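Putative thioesterase yhdA (Lactococcus lactis subsp. lactis, PDB 3GEK) is of unknown function but belongs to the PaaI thioesterase family and possibly hydrolyses 1,4-dihydroxy-2-naphthoyl-CoA. Local coordinates at residues M1-Q6 with A56-G61. The protein carries 7 engineered substitutions. Residues are numbered along the deposited sequence; the frame is centred on the assembly and turned at random.
Sequences MNMIDQ and AEITAG
Ile4, on the short N-terminal helix 3-6, meets Ile58 on the outer side of helix 49-68, the long helix that the curved antiparallel sheet wraps around in this hot-dog fold. The tight part of the contact is this isoleucine pair. Ile58 points its side chain at the N-terminal helix, and its terminal CD1 reaches CG1 of Ile4 at 3.7 Å, the close point between two chains that cross at a slant; a second, looser contact joins the CG2 methyls of Ile4 and Ile58 at 4.1 Å. In Ile58 CG1 stands anti to the carbonyl carbon (chi1 -68°), and an extended chi2 of 165° carries CD1 outward to its partner. Selenomethionine Met3 adds a looser touch, its CE lying 4.5 Å from CD1 of Ile58. No hydrogen bond joins the segments, so the contact is purely apolar; Leu7, next along the chain, also packs on Ile58. On the far side of helix 49-68, Ala56 and Ala60 rest on the sheet, touching Ile124 and Val126 respectively. Glu57, on a flank of the helix, hydrogen-bonds through OE1 to NE2 of His83 of the second subunit. The other side of helix 3-6 is more open: Asp5 is exposed and turned from Ile58. At the start of the helix, Asn2 serves as N-cap, its OD1 accepting from the backbone N of Asp5 at 3.0 Å in a nearly straight bond, with an N-H...O angle of 165°.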
HETATM    1  N   MSE A   1      -3.342 -23.492  21.420  1.00 62.64           N
HETATM    2  CA  MSE A   1      -3.985 -22.208  21.023  1.00 62.66           C
HETATM    3  C   MSE A   1      -2.978 -21.272  20.357  1.00 61.80           C
HETATM    4  O   MSE A   1      -2.318 -20.475  21.030  1.00 61.61           O
HETATM    5  CB  MSE A   1      -4.624 -21.528  22.240  1.00 63.64           C
HETATM    6  CG  MSE A   1      -6.083 -21.891  22.477  1.00 65.72           C
HETATM    7 SE   MSE A   1      -7.315 -20.791  21.423  1.00 73.07          SE
HETATM    8  CE  MSE A   1      -8.970 -21.752  21.818  1.00 67.95           C
ATOM      9  N   ASN A   2      -2.855 -21.382  19.036  1.00 60.75           N
ATOM     10  CA  ASN A   2      -2.008 -20.471  18.274  1.00 59.80           C
ATOM     11  C   ASN A   2      -2.680 -19.105  18.100  1.00 59.42           C
ATOM     12  O   ASN A   2      -3.843 -18.931  18.481  1.00 59.14           O
ATOM     13  CB  ASN A   2      -1.581 -21.092  16.930  1.00 59.56           C
ATOM     14  CG  ASN A   2      -2.737 -21.252  15.942  1.00 59.01           C
ATOM     15  OD1 ASN A   2      -3.874 -20.865  16.207  1.00 58.18           O
ATOM     16  ND2 ASN A   2      -2.433 -21.824  14.782  1.00 58.35           N
HETATM   17  N   MSE A   3      -1.953 -18.157  17.540  1.00 58.97           N
HETATM   18  CA  MSE A   3      -2.453 -16.796  17.329  1.00 59.20           C
HETATM   19  C   MSE A   3      -3.790 -16.773  16.592  1.00 57.19           C
HETATM   20  O   MSE A   3      -4.715 -16.079  17.013  1.00 57.01           O
HETATM   21  CB  MSE A   3      -1.428 -15.953  16.567  1.00 58.92           C
HETATM   22  CG  MSE A   3      -1.704 -14.457  16.586  1.00 60.24           C
HETATM   23 SE   MSE A   3      -0.445 -13.462  15.467  1.00 64.38          SE
HETATM   24  CE  MSE A   3      -1.380 -13.597  13.774  1.00 62.76           C
ATOM     25  N   ILE A   4      -3.875 -17.530  15.515  1.00 55.56           N
ATOM     26  CA  ILE A   4      -5.090 -17.622  14.694  1.00 53.81           C
ATOM     27  C   ILE A   4      -6.332 -17.936  15.535  1.00 52.62           C
ATOM     28  O   ILE A   4      -7.338 -17.229  15.448  1.00 52.22           O
ATOM     29  CB  ILE A   4      -4.926 -18.645  13.524  1.00 53.81           C
ATOM     30  CG1 ILE A   4      -3.790 -18.211  12.588  1.00 53.66           C
ATOM     31  CG2 ILE A   4      -6.236 -18.808  12.744  1.00 53.55           C
ATOM     32  CD1 ILE A   4      -3.418 -19.234  11.520  1.00 53.98           C
ATOM     33  N   ASP A   5      -6.245 -18.977  16.360  1.00 51.18           N
ATOM     34  CA  ASP A   5      -7.375 -19.403  17.181  1.00 49.87           C
ATOM     35  C   ASP A   5      -7.676 -18.400  18.292  1.00 48.86           C
ATOM     36  O   ASP A   5      -8.840 -18.146  18.605  1.00 48.49           O
ATOM     37  CB  ASP A   5      -7.132 -20.800  17.771  1.00 50.15           C
ATOM     38  CG  ASP A   5      -6.923 -21.868  16.704  1.00 50.50           C
ATOM     39  OD1 ASP A   5      -7.473 -21.739  15.587  1.00 50.50           O
ATOM     40  OD2 ASP A   5      -6.201 -22.848  16.993  1.00 51.84           O
ATOM     41  N   GLN A   6      -6.627 -17.823  18.874  1.00 47.64           N
ATOM     42  CA  GLN A   6      -6.790 -16.843  19.953  1.00 46.72           C
ATOM     43  C   GLN A   6      -7.427 -15.534  19.480  1.00 46.15           C
ATOM     44  O   GLN A   6      -8.033 -14.814  20.270  1.00 45.93           O
ATOM     45  CB  GLN A   6      -5.459 -16.574  20.658  1.00 46.53           C
ATOM     46  CG  GLN A   6      -4.992 -17.726  21.531  1.00 45.80           C
ATOM     47  CD  GLN A   6      -3.816 -17.356  22.408  1.00 45.17           C
ATOM     48  OE1 GLN A   6      -2.737 -17.934  22.286  1.00 45.41           O
ATOM     49  NE2 GLN A   6      -4.016 -16.391  23.297  1.00 43.90           N
ATOM     50  N   ALA A  56      -7.525  -9.581   8.721  1.00 45.03           N
ATOM     51  CA  ALA A  56      -7.695  -9.381   7.282  1.00 45.68           C
ATOM     52  C   ALA A  56      -6.953 -10.421   6.464  1.00 46.32           C
ATOM     53  O   ALA A  56      -7.518 -10.985   5.534  1.00 46.58           O
ATOM     54  CB  ALA A  56      -7.245  -8.002   6.884  1.00 45.45           C
ATOM     55  N   GLU A  57      -5.687 -10.661   6.803  1.00 47.21           N
ATOM     56  CA  GLU A  57      -4.864 -11.629   6.074  1.00 48.26           C
ATOM     57  C   GLU A  57      -5.403 -13.055   6.235  1.00 48.15           C
ATOM     58  O   GLU A  57      -5.424 -13.831   5.273  1.00 48.03           O
ATOM     59  CB  GLU A  57      -3.382 -11.525   6.482  1.00 48.18           C
ATOM     60  CG  GLU A  57      -2.434 -12.301   5.552  1.00 50.00           C
ATOM     61  CD  GLU A  57      -0.955 -11.956   5.711  1.00 50.02           C
ATOM     62  OE1 GLU A  57      -0.627 -10.772   5.919  1.00 51.57           O
ATOM     63  OE2 GLU A  57      -0.107 -12.882   5.586  1.00 52.62           O
ATOM     64  N   ILE A  58      -5.869 -13.380   7.443  1.00 48.20           N
ATOM     65  CA  ILE A  58      -6.372 -14.720   7.756  1.00 48.12           C
ATOM     66  C   ILE A  58      -7.722 -15.028   7.095  1.00 48.09           C
ATOM     67  O   ILE A  58      -7.899 -16.116   6.539  1.00 47.86           O
ATOM     68  CB  ILE A  58      -6.423 -14.981   9.290  1.00 48.29           C
ATOM     69  CG1 ILE A  58      -4.997 -15.051   9.852  1.00 48.75           C
ATOM     70  CG2 ILE A  58      -7.177 -16.281   9.612  1.00 47.97           C
ATOM     71  CD1 ILE A  58      -4.913 -14.937  11.362  1.00 49.61           C
ATOM     72  N   THR A  59      -8.660 -14.080   7.159  1.00 47.81           N
ATOM     73  CA  THR A  59      -9.976 -14.256   6.537  1.00 47.86           C
ATOM     74  C   THR A  59      -9.907 -14.254   5.006  1.00 48.28           C
ATOM     75  O   THR A  59     -10.643 -14.990   4.348  1.00 47.94           O
ATOM     76  CB  THR A  59     -10.997 -13.198   7.010  1.00 48.05           C
ATOM     77  OG1 THR A  59     -10.464 -11.881   6.806  1.00 46.99           O
ATOM     78  CG2 THR A  59     -11.354 -13.397   8.493  1.00 47.72           C
ATOM     79  N   ALA A  60      -9.028 -13.420   4.448  1.00 48.97           N
ATOM     80  CA  ALA A  60      -8.801 -13.390   3.002  1.00 49.82           C
ATOM     81  C   ALA A  60      -8.278 -14.744   2.527  1.00 50.33           C
ATOM     82  O   ALA A  60      -8.744 -15.275   1.520  1.00 50.25           O
ATOM     83  CB  ALA A  60      -7.828 -12.277   2.627  1.00 49.67           C
ATOM     84  N   GLY A  61      -7.320 -15.294   3.273  1.00 51.21           N
ATOM     85  CA  GLY A  61      -6.762 -16.614   2.998  1.00 51.99           C
ATOM     86  C   GLY A  61      -7.789 -17.729   3.098  1.00 52.93           C
ATOM     87  O   GLY A  61      -7.785 -18.652   2.285  1.00 52.70           O
TER